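Local coordinates for septation protein imp2 (Schizosaccharomyces pombe, PDB 5C1F) that anchors cytoskeletal proteins to phospholipid membranes through its F-BAR domain and takes part in disassembly of the medial ring during septation, at residues L23-L37 against C208-L222. Residues are numbered along the deposited sequence; the frame is centred on the assembly and turned at random.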
ATOM      1  N   LEU A  23       6.097  14.033 -39.742  1.00 42.72           N
ATOM      2  CA  LEU A  23       7.094  13.753 -38.709  1.00 36.80           C
ATOM      3  C   LEU A  23       7.262  14.923 -37.743  1.00 32.22           C
ATOM      4  O   LEU A  23       7.625  14.733 -36.586  1.00 33.53           O
ATOM      5  CB  LEU A  23       8.442  13.399 -39.342  1.00 37.02           C
ATOM      6  CG  LEU A  23       8.517  12.068 -40.097  1.00 40.61           C
ATOM      7  CD1 LEU A  23       9.935  11.798 -40.581  1.00 32.94           C
ATOM      8  CD2 LEU A  23       8.011  10.918 -39.233  1.00 39.65           C
ATOM      9  N   LEU A  24       6.990  16.136 -38.212  1.00 35.93           N
ATOM     10  CA  LEU A  24       7.082  17.302 -37.341  1.00 39.97           C
ATOM     11  C   LEU A  24       5.910  17.334 -36.370  1.00 40.53           C
ATOM     12  O   LEU A  24       6.086  17.582 -35.176  1.00 36.84           O
ATOM     13  CB  LEU A  24       7.137  18.593 -38.158  1.00 43.72           C
ATOM     14  CG  LEU A  24       8.547  19.151 -38.380  1.00 48.33           C
ATOM     15  CD1 LEU A  24       9.427  18.142 -39.109  1.00 49.36           C
ATOM     16  CD2 LEU A  24       8.496  20.471 -39.133  1.00 53.03           C
ATOM     17  N   SER A  25       4.716  17.066 -36.889  1.00 43.21           N
ATOM     18  CA  SER A  25       3.506  17.069 -36.075  1.00 44.34           C
ATOM     19  C   SER A  25       3.479  15.913 -35.075  1.00 39.89           C
ATOM     20  O   SER A  25       2.739  15.956 -34.094  1.00 36.89           O
ATOM     21  CB  SER A  25       2.269  17.010 -36.972  1.00 49.89           C
ATOM     22  OG  SER A  25       2.315  15.876 -37.819  1.00 52.33           O
ATOM     23  N   ARG A  26       4.284  14.884 -35.323  1.00 38.20           N
ATOM     24  CA  ARG A  26       4.320  13.725 -34.438  1.00 34.65           C
ATOM     25  C   ARG A  26       4.880  14.086 -33.062  1.00 33.58           C
ATOM     26  O   ARG A  26       4.550  13.446 -32.063  1.00 36.35           O
ATOM     27  CB  ARG A  26       5.141  12.592 -35.064  1.00 39.05           C
ATOM     28  CG  ARG A  26       5.368  11.418 -34.118  1.00 39.52           C
ATOM     29  CD  ARG A  26       5.860  10.166 -34.817  1.00 41.93           C
ATOM     30  NE  ARG A  26       6.192   9.124 -33.846  1.00 42.54           N
ATOM     31  CZ  ARG A  26       5.295   8.364 -33.223  1.00 39.94           C
ATOM     32  NH1 ARG A  26       4.000   8.522 -33.467  1.00 39.33           N
ATOM     33  NH2 ARG A  26       5.692   7.445 -32.353  1.00 37.35           N
ATOM     34  N   PHE A  27       5.713  15.122 -33.013  1.00 31.76           N
ATOM     35  CA  PHE A  27       6.295  15.583 -31.755  1.00 31.40           C
ATOM     36  C   PHE A  27       5.239  15.831 -30.680  1.00 33.40           C
ATOM     37  O   PHE A  27       5.473  15.567 -29.502  1.00 35.92           O
ATOM     38  CB  PHE A  27       7.112  16.856 -31.978  1.00 33.04           C
ATOM     39  CG  PHE A  27       8.528  16.597 -32.399  1.00 36.85           C
ATOM     40  CD1 PHE A  27       9.468  16.163 -31.478  1.00 38.01           C
ATOM     41  CD2 PHE A  27       8.923  16.786 -33.714  1.00 34.51           C
ATOM     42  CE1 PHE A  27      10.776  15.920 -31.859  1.00 37.50           C
ATOM     43  CE2 PHE A  27      10.229  16.544 -34.102  1.00 33.61           C
ATOM     44  CZ  PHE A  27      11.156  16.111 -33.172  1.00 35.73           C
ATOM     45  N   SER A  28       4.078  16.324 -31.094  1.00 37.90           N
ATOM     46  CA  SER A  28       2.989  16.605 -30.165  1.00 44.19           C
ATOM     47  C   SER A  28       2.290  15.325 -29.704  1.00 41.59           C
ATOM     48  O   SER A  28       1.732  15.277 -28.608  1.00 39.75           O
ATOM     49  CB  SER A  28       1.973  17.553 -30.805  1.00 47.16           C
ATOM     50  OG  SER A  28       1.371  16.956 -31.939  1.00 50.87           O
ATOM     51  N   ASP A  29       2.315  14.296 -30.547  1.00 38.66           N
ATOM     52  CA  ASP A  29       1.719  13.007 -30.202  1.00 38.57           C
ATOM     53  C   ASP A  29       2.595  12.275 -29.195  1.00 36.17           C
ATOM     54  O   ASP A  29       2.099  11.681 -28.236  1.00 38.16           O
ATOM     55  CB  ASP A  29       1.523  12.145 -31.451  1.00 40.95           C
ATOM     56  CG  ASP A  29       0.519  12.738 -32.417  1.00 42.46           C
ATOM     57  OD1 ASP A  29      -0.352  13.515 -31.969  1.00 40.46           O
ATOM     58  OD2 ASP A  29       0.600  12.422 -33.623  1.00 41.56           O
ATOM     59  N   VAL A  30       3.902  12.320 -29.432  1.00 30.11           N
ATOM     60  CA  VAL A  30       4.887  11.771 -28.512  1.00 29.87           C
ATOM     61  C   VAL A  30       4.763  12.429 -27.140  1.00 29.30           C
ATOM     62  O   VAL A  30       4.816  11.757 -26.107  1.00 29.86           O
ATOM     63  CB  VAL A  30       6.319  11.959 -29.059  1.00 31.47           C
ATOM     64  CG1 VAL A  30       7.354  11.681 -27.985  1.00 36.42           C
ATOM     65  CG2 VAL A  30       6.545  11.070 -30.273  1.00 29.46           C
ATOM     66  N   LYS A  31       4.582  13.746 -27.139  1.00 29.93           N
ATOM     67  CA  LYS A  31       4.447  14.504 -25.899  1.00 28.21           C
ATOM     68  C   LYS A  31       3.180  14.111 -25.144  1.00 31.84           C
ATOM     69  O   LYS A  31       3.185  13.995 -23.917  1.00 26.55           O
ATOM     70  CB  LYS A  31       4.444  16.006 -26.193  1.00 29.92           C
ATOM     71  CG  LYS A  31       4.224  16.872 -24.963  1.00 35.56           C
ATOM     72  CD  LYS A  31       4.233  18.354 -25.299  1.00 41.40           C
ATOM     73  CE  LYS A  31       3.955  19.182 -24.053  1.00 47.82           C
ATOM     74  NZ  LYS A  31       3.928  20.642 -24.330  1.00 51.25           N
ATOM     75  N   HIS A  32       2.100  13.908 -25.893  1.00 29.66           N
ATOM     76  CA  HIS A  32       0.812  13.502 -25.339  1.00 30.11           C
ATOM     77  C   HIS A  32       0.899  12.138 -24.656  1.00 28.59           C
ATOM     78  O   HIS A  32       0.469  11.976 -23.513  1.00 30.36           O
ATOM     79  CB  HIS A  32      -0.245  13.472 -26.446  1.00 35.82           C
ATOM     80  CG  HIS A  32      -1.638  13.250 -25.955  1.00 45.37           C
ATOM     81  ND1 HIS A  32      -2.332  14.194 -25.219  1.00 50.87           N
ATOM     82  CD2 HIS A  32      -2.480  12.202 -26.099  1.00 51.38           C
ATOM     83  CE1 HIS A  32      -3.529  13.732 -24.932  1.00 51.75           C
ATOM     84  NE2 HIS A  32      -3.649  12.520 -25.454  1.00 54.92           N
ATOM     85  N   ILE A  33       1.450  11.163 -25.373  1.00 26.39           N
ATOM     86  CA  ILE A  33       1.671   9.821 -24.839  1.00 28.48           C
ATOM     87  C   ILE A  33       2.524   9.873 -23.578  1.00 33.55           C
ATOM     88  O   ILE A  33       2.239   9.202 -22.585  1.00 33.61           O
ATOM     89  CB  ILE A  33       2.364   8.909 -25.874  1.00 27.33           C
ATOM     90  CG1 ILE A  33       1.499   8.762 -27.128  1.00 27.33           C
ATOM     91  CG2 ILE A  33       2.682   7.546 -25.273  1.00 24.71           C
ATOM     92  CD1 ILE A  33       2.226   8.128 -28.295  1.00 26.60           C
ATOM     93  N   ASN A  34       3.574  10.685 -23.630  1.00 32.11           N
ATOM     94  CA  ASN A  34       4.495  10.828 -22.516  1.00 28.66           C
ATOM     95  C   ASN A  34       3.818  11.415 -21.281  1.00 31.24           C
ATOM     96  O   ASN A  34       4.081  10.992 -20.158  1.00 32.22           O
ATOM     97  CB  ASN A  34       5.680  11.698 -22.932  1.00 27.78           C
ATOM     98  CG  ASN A  34       6.776  11.723 -21.894  1.00 29.27           C
ATOM     99  OD1 ASN A  34       7.533  10.764 -21.755  1.00 29.20           O
ATOM    100  ND2 ASN A  34       6.877  12.829 -21.163  1.00 29.24           N
ATOM    101  N   GLU A  35       2.937  12.385 -21.496  1.00 30.64           N
ATOM    102  CA  GLU A  35       2.254  13.055 -20.397  1.00 30.48           C
ATOM    103  C   GLU A  35       1.190  12.160 -19.760  1.00 32.68           C
ATOM    104  O   GLU A  35       0.956  12.229 -18.554  1.00 42.22           O
ATOM    105  CB  GLU A  35       1.632  14.369 -20.886  1.00 31.62           C
ATOM    106  CG  GLU A  35       0.743  15.085 -19.872  1.00 36.51           C
ATOM    107  CD  GLU A  35       1.478  15.493 -18.608  1.00 43.07           C
ATOM    108  OE1 GLU A  35       2.720  15.631 -18.650  1.00 45.92           O
ATOM    109  OE2 GLU A  35       0.809  15.677 -17.568  1.00 44.43           O
ATOM    110  N   GLU A  36       0.553  11.317 -20.567  1.00 30.28           N
ATOM    111  CA  GLU A  36      -0.433  10.370 -20.054  1.00 30.73           C
ATOM    112  C   GLU A  36       0.193   9.411 -19.053  1.00 30.20           C
ATOM    113  O   GLU A  36      -0.350   9.183 -17.971  1.00 33.20           O
ATOM    114  CB  GLU A  36      -1.065   9.571 -21.192  1.00 29.21           C
ATOM    115  CG  GLU A  36      -2.060  10.348 -22.018  1.00 35.70           C
ATOM    116  CD  GLU A  36      -2.727   9.487 -23.072  1.00 42.68           C
ATOM    117  OE1 GLU A  36      -2.112   8.485 -23.496  1.00 42.60           O
ATOM    118  OE2 GLU A  36      -3.867   9.807 -23.469  1.00 42.79           O
ATOM    119  N   LEU A  37       1.335   8.846 -19.426  1.00 30.40           N
ATOM    120  CA  LEU A  37       2.027   7.894 -18.571  1.00 22.27           C
ATOM    121  C   LEU A  37       2.604   8.577 -17.334  1.00 32.46           C
ATOM    122  O   LEU A  37       2.598   8.001 -16.244  1.00 29.97           O
ATOM    123  CB  LEU A  37       3.125   7.179 -19.357  1.00 21.93           C
ATOM    124  CG  LEU A  37       2.596   6.125 -20.335  1.00 34.80           C
ATOM    125  CD1 LEU A  37       3.669   5.696 -21.327  1.00 30.70           C
ATOM    126  CD2 LEU A  37       2.051   4.920 -19.576  1.00 27.98           C
ATOM    127  N   CYS A 208      15.639  12.933 -41.051  1.00 37.41           N
ATOM    128  CA  CYS A 208      14.911  11.674 -40.912  1.00 35.03           C
ATOM    129  C   CYS A 208      15.684  10.673 -40.061  1.00 37.10           C
ATOM    130  O   CYS A 208      15.093   9.938 -39.266  1.00 35.71           O
ATOM    131  CB  CYS A 208      14.609  11.071 -42.285  1.00 33.65           C
ATOM    132  SG  CYS A 208      13.229  11.854 -43.150  1.00 37.18           S
ATOM    133  N   ASP A 209      17.003  10.644 -40.231  1.00 37.95           N
ATOM    134  CA  ASP A 209      17.853   9.783 -39.417  1.00 41.54           C
ATOM    135  C   ASP A 209      17.729  10.151 -37.943  1.00 38.16           C
ATOM    136  O   ASP A 209      17.557   9.282 -37.090  1.00 37.43           O
ATOM    137  CB  ASP A 209      19.316   9.870 -39.867  1.00 45.33           C
ATOM    138  CG  ASP A 209      19.603   9.026 -41.097  1.00 52.90           C
ATOM    139  OD1 ASP A 209      18.904   8.010 -41.304  1.00 52.78           O
ATOM    140  OD2 ASP A 209      20.532   9.375 -41.856  1.00 59.29           O
ATOM    141  N   LYS A 210      17.808  11.446 -37.653  1.00 40.60           N
ATOM    142  CA  LYS A 210      17.690  11.941 -36.286  1.00 39.09           C
ATOM    143  C   LYS A 210      16.297  11.700 -35.718  1.00 39.75           C
ATOM    144  O   LYS A 210      16.147  11.398 -34.533  1.00 40.52           O
ATOM    145  CB  LYS A 210      18.026  13.433 -36.224  1.00 43.18           C
ATOM    146  CG  LYS A 210      19.476  13.750 -36.538  1.00 46.39           C
ATOM    147  CD  LYS A 210      19.758  15.237 -36.414  1.00 50.13           C
ATOM    148  CE  LYS A 210      21.199  15.551 -36.772  1.00 56.73           C
ATOM    149  NZ  LYS A 210      21.448  17.017 -36.834  1.00 63.66           N
ATOM    150  N   LEU A 211      15.281  11.836 -36.565  1.00 38.50           N
ATOM    151  CA  LEU A 211      13.903  11.608 -36.142  1.00 32.16           C
ATOM    152  C   LEU A 211      13.655  10.131 -35.874  1.00 35.43           C
ATOM    153  O   LEU A 211      12.867   9.778 -34.997  1.00 42.57           O
ATOM    154  CB  LEU A 211      12.923  12.132 -37.192  1.00 37.22           C
ATOM    155  CG  LEU A 211      12.822  13.657 -37.259  1.00 43.30           C
ATOM    156  CD1 LEU A 211      11.897  14.097 -38.379  1.00 42.84           C
ATOM    157  CD2 LEU A 211      12.350  14.212 -35.926  1.00 41.76           C
ATOM    158  N   GLN A 212      14.331   9.268 -36.625  1.00 38.35           N
ATOM    159  CA  GLN A 212      14.222   7.831 -36.400  1.00 38.65           C
ATOM    160  C   GLN A 212      14.937   7.437 -35.113  1.00 35.26           C
ATOM    161  O   GLN A 212      14.488   6.547 -34.393  1.00 28.85           O
ATOM    162  CB  GLN A 212      14.788   7.046 -37.581  1.00 40.37           C
ATOM    163  CG  GLN A 212      14.648   5.539 -37.430  1.00 39.06           C
ATOM    164  CD  GLN A 212      15.069   4.789 -38.674  1.00 42.02           C
ATOM    165  OE1 GLN A 212      15.242   5.381 -39.739  1.00 41.88           O
ATOM    166  NE2 GLN A 212      15.238   3.477 -38.548  1.00 40.05           N
ATOM    167  N   ASP A 213      16.052   8.103 -34.828  1.00 32.80           N
ATOM    168  CA  ASP A 213      16.765   7.875 -33.577  1.00 34.07           C
ATOM    169  C   ASP A 213      15.851   8.174 -32.400  1.00 31.33           C
ATOM    170  O   ASP A 213      15.739   7.376 -31.475  1.00 36.13           O
ATOM    171  CB  ASP A 213      18.029   8.736 -33.496  1.00 37.52           C
ATOM    172  CG  ASP A 213      19.129   8.249 -34.417  1.00 39.01           C
ATOM    173  OD1 ASP A 213      19.035   7.101 -34.899  1.00 45.80           O
ATOM    174  OD2 ASP A 213      20.093   9.009 -34.651  1.00 34.99           O
ATOM    175  N   ILE A 214      15.184   9.322 -32.455  1.00 32.11           N
ATOM    176  CA  ILE A 214      14.282   9.744 -31.390  1.00 31.83           C
ATOM    177  C   ILE A 214      13.159   8.739 -31.164  1.00 28.56           C
ATOM    178  O   ILE A 214      12.828   8.418 -30.022  1.00 25.09           O
ATOM    179  CB  ILE A 214      13.676  11.130 -31.691  1.00 32.24           C
ATOM    180  CG1 ILE A 214      14.742  12.216 -31.536  1.00 31.05           C
ATOM    181  CG2 ILE A 214      12.494  11.422 -30.771  1.00 25.55           C
ATOM    182  CD1 ILE A 214      14.233  13.616 -31.829  1.00 34.10           C
ATOM    183  N   GLU A 215      12.584   8.234 -32.252  1.00 28.56           N
ATOM    184  CA  GLU A 215      11.499   7.265 -32.148  1.00 29.96           C
ATOM    185  C   GLU A 215      11.986   5.945 -31.555  1.00 32.18           C
ATOM    186  O   GLU A 215      11.324   5.361 -30.696  1.00 32.98           O
ATOM    187  CB  GLU A 215      10.857   7.025 -33.517  1.00 30.10           C
ATOM    188  CG  GLU A 215       9.777   5.952 -33.524  1.00 28.71           C
ATOM    189  CD  GLU A 215       8.630   6.249 -32.567  1.00 29.94           C
ATOM    190  OE1 GLU A 215       8.389   7.435 -32.255  1.00 32.72           O
ATOM    191  OE2 GLU A 215       7.964   5.287 -32.127  1.00 26.70           O
ATOM    192  N   GLU A 216      13.147   5.482 -32.006  1.00 33.37           N
ATOM    193  CA  GLU A 216      13.719   4.243 -31.492  1.00 36.17           C
ATOM    194  C   GLU A 216      14.102   4.366 -30.016  1.00 34.60           C
ATOM    195  O   GLU A 216      13.899   3.435 -29.240  1.00 32.87           O
ATOM    196  CB  GLU A 216      14.936   3.836 -32.321  1.00 39.03           C
ATOM    197  CG  GLU A 216      14.592   3.408 -33.734  1.00 43.02           C
ATOM    198  CD  GLU A 216      15.821   3.141 -34.576  1.00 45.14           C
ATOM    199  OE1 GLU A 216      16.945   3.344 -34.073  1.00 42.42           O
ATOM    200  OE2 GLU A 216      15.658   2.728 -35.743  1.00 50.55           O
ATOM    201  N   GLU A 217      14.648   5.515 -29.633  1.00 31.14           N
ATOM    202  CA  GLU A 217      15.002   5.754 -28.238  1.00 31.33           C
ATOM    203  C   GLU A 217      13.755   5.894 -27.375  1.00 33.79           C
ATOM    204  O   GLU A 217      13.744   5.486 -26.213  1.00 35.35           O
ATOM    205  CB  GLU A 217      15.868   7.004 -28.105  1.00 26.20           C
ATOM    206  CG  GLU A 217      17.229   6.894 -28.760  1.00 43.34           C
ATOM    207  CD  GLU A 217      17.910   8.238 -28.892  1.00 53.74           C
ATOM    208  OE1 GLU A 217      17.479   9.193 -28.209  1.00 57.45           O
ATOM    209  OE2 GLU A 217      18.870   8.343 -29.685  1.00 60.45           O
ATOM    210  N   ARG A 218      12.709   6.480 -27.951  1.00 30.48           N
ATOM    211  CA  ARG A 218      11.455   6.690 -27.236  1.00 28.75           C
ATOM    212  C   ARG A 218      10.869   5.371 -26.764  1.00 29.51           C
ATOM    213  O   ARG A 218      10.409   5.254 -25.628  1.00 32.64           O
ATOM    214  CB  ARG A 218      10.443   7.416 -28.122  1.00 28.07           C
ATOM    215  CG  ARG A 218       9.130   7.731 -27.434  1.00 27.52           C
ATOM    216  CD  ARG A 218       8.090   8.230 -28.425  1.00 24.85           C
ATOM    217  NE  ARG A 218       7.584   7.156 -29.276  1.00 29.12           N
ATOM    218  CZ  ARG A 218       6.533   6.398 -28.975  1.00 31.91           C
ATOM    219  NH1 ARG A 218       5.872   6.596 -27.841  1.00 33.92           N
ATOM    220  NH2 ARG A 218       6.142   5.443 -29.807  1.00 29.66           N
ATOM    221  N   ARG A 219      10.897   4.375 -27.642  1.00 26.16           N
ATOM    222  CA  ARG A 219      10.309   3.080 -27.337  1.00 29.59           C
ATOM    223  C   ARG A 219      11.162   2.303 -26.341  1.00 32.84           C
ATOM    224  O   ARG A 219      10.631   1.608 -25.474  1.00 29.62           O
ATOM    225  CB  ARG A 219      10.103   2.278 -28.624  1.00 31.28           C
ATOM    226  CG  ARG A 219       9.107   2.939 -29.568  1.00 29.44           C
ATOM    227  CD  ARG A 219       8.741   2.056 -30.746  1.00 31.38           C
ATOM    228  NE  ARG A 219       7.725   2.695 -31.579  1.00 37.29           N
ATOM    229  CZ  ARG A 219       6.427   2.416 -31.529  1.00 36.88           C
ATOM    230  NH1 ARG A 219       5.974   1.490 -30.694  1.00 32.85           N
ATOM    231  NH2 ARG A 219       5.581   3.058 -32.323  1.00 38.28           N
ATOM    232  N   HIS A 220      12.481   2.423 -26.459  1.00 31.85           N
ATOM    233  CA  HIS A 220      13.374   1.825 -25.474  1.00 29.14           C
ATOM    234  C   HIS A 220      13.168   2.487 -24.117  1.00 27.94           C
ATOM    235  O   HIS A 220      13.163   1.817 -23.084  1.00 25.44           O
ATOM    236  CB  HIS A 220      14.835   1.949 -25.905  1.00 33.74           C
ATOM    237  CG  HIS A 220      15.248   0.948 -26.940  1.00 41.21           C
ATOM    238  ND1 HIS A 220      15.351  -0.399 -26.672  1.00 43.99           N
ATOM    239  CD2 HIS A 220      15.595   1.102 -28.241  1.00 40.12           C
ATOM    240  CE1 HIS A 220      15.740  -1.035 -27.765  1.00 46.97           C
ATOM    241  NE2 HIS A 220      15.894  -0.147 -28.730  1.00 44.17           N
ATOM    242  N   PHE A 221      12.993   3.805 -24.130  1.00 24.49           N
ATOM    243  CA  PHE A 221      12.774   4.555 -22.900  1.00 26.65           C
ATOM    244  C   PHE A 221      11.516   4.081 -22.174  1.00 31.46           C
ATOM    245  O   PHE A 221      11.555   3.776 -20.983  1.00 36.53           O
ATOM    246  CB  PHE A 221      12.677   6.054 -23.190  1.00 26.39           C
ATOM    247  CG  PHE A 221      12.070   6.845 -22.068  1.00 30.88           C
ATOM    248  CD1 PHE A 221      12.806   7.134 -20.929  1.00 28.96           C
ATOM    249  CD2 PHE A 221      10.759   7.289 -22.145  1.00 28.58           C
ATOM    250  CE1 PHE A 221      12.243   7.857 -19.888  1.00 26.92           C
ATOM    251  CE2 PHE A 221      10.191   8.009 -21.107  1.00 23.88           C
ATOM    252  CZ  PHE A 221      10.933   8.292 -19.978  1.00 25.08           C
ATOM    253  N   LEU A 222      10.405   4.016 -22.901  1.00 28.36           N
ATOM    254  CA  LEU A 222       9.127   3.633 -22.308  1.00 31.43           C
ATOM    255  C   LEU A 222       9.158   2.214 -21.744  1.00 26.81           C
ATOM    256  O   LEU A 222       8.596   1.956 -20.681  1.00 24.30           O
ATOM    257  CB  LEU A 222       8.000   3.777 -23.335  1.00 20.17           C
ATOM    258  CG  LEU A 222       7.633   5.228 -23.658  1.00 22.53           C
ATOM    259  CD1 LEU A 222       6.517   5.315 -24.691  1.00 21.61           C
ATOM    260  CD2 LEU A 222       7.246   5.971 -22.388  1.00 19.71           C
TER
HETATM  261  O   HOH W   1       5.908   9.079 -25.818  1.00 33.33           O
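R26 reaches across from helix 18-59 to E215 of helix 162-252 and grips one carboxylate oxygen with two nitrogens. NH2 of R26 lies 2.7 Å from OE1 of E215 and NE 3.2 Å from the same atom; OE1 sits in the guanidinium plane, whereas both donors meet it from above the carboxylate plane. With CG anti to the backbone N (chi1 173°) and the chain extended as far as NE, R26 spans the gap between the helices. R218 takes both E215 oxygens side-on, its NH2 3.0 Å from OE2 of E215, and R219 NE also bonds to OE2. This buried carboxylate thus collects five N-H bonds from three arginines; a glutamine in its place would probably leave the three guanidinium groups without their shared counter-charge and turn an amide N-H toward one of the arginine donors. R218 pairs with E67 and R219 with D259, both of the second subunit, tying the network to the dimer interface. A water links R218 NH1 to V30 O.

Apolar contacts flank the network. L211 sets CD1 against L23 CB (3.7 Å) and CD2 against F27 CZ (3.6 Å), while V30 CG1 packs on the aliphatic CD of R218 (3.6 Å). Farther along, L37 CD1 meets L222 CD2 at 3.7 Å. The axes of segments 23-37 and 208-222 run nearly parallel, at 19°, and approach to 11.6 Å, as part of the elongated helical bundle characteristic of the dimeric F-BAR domain.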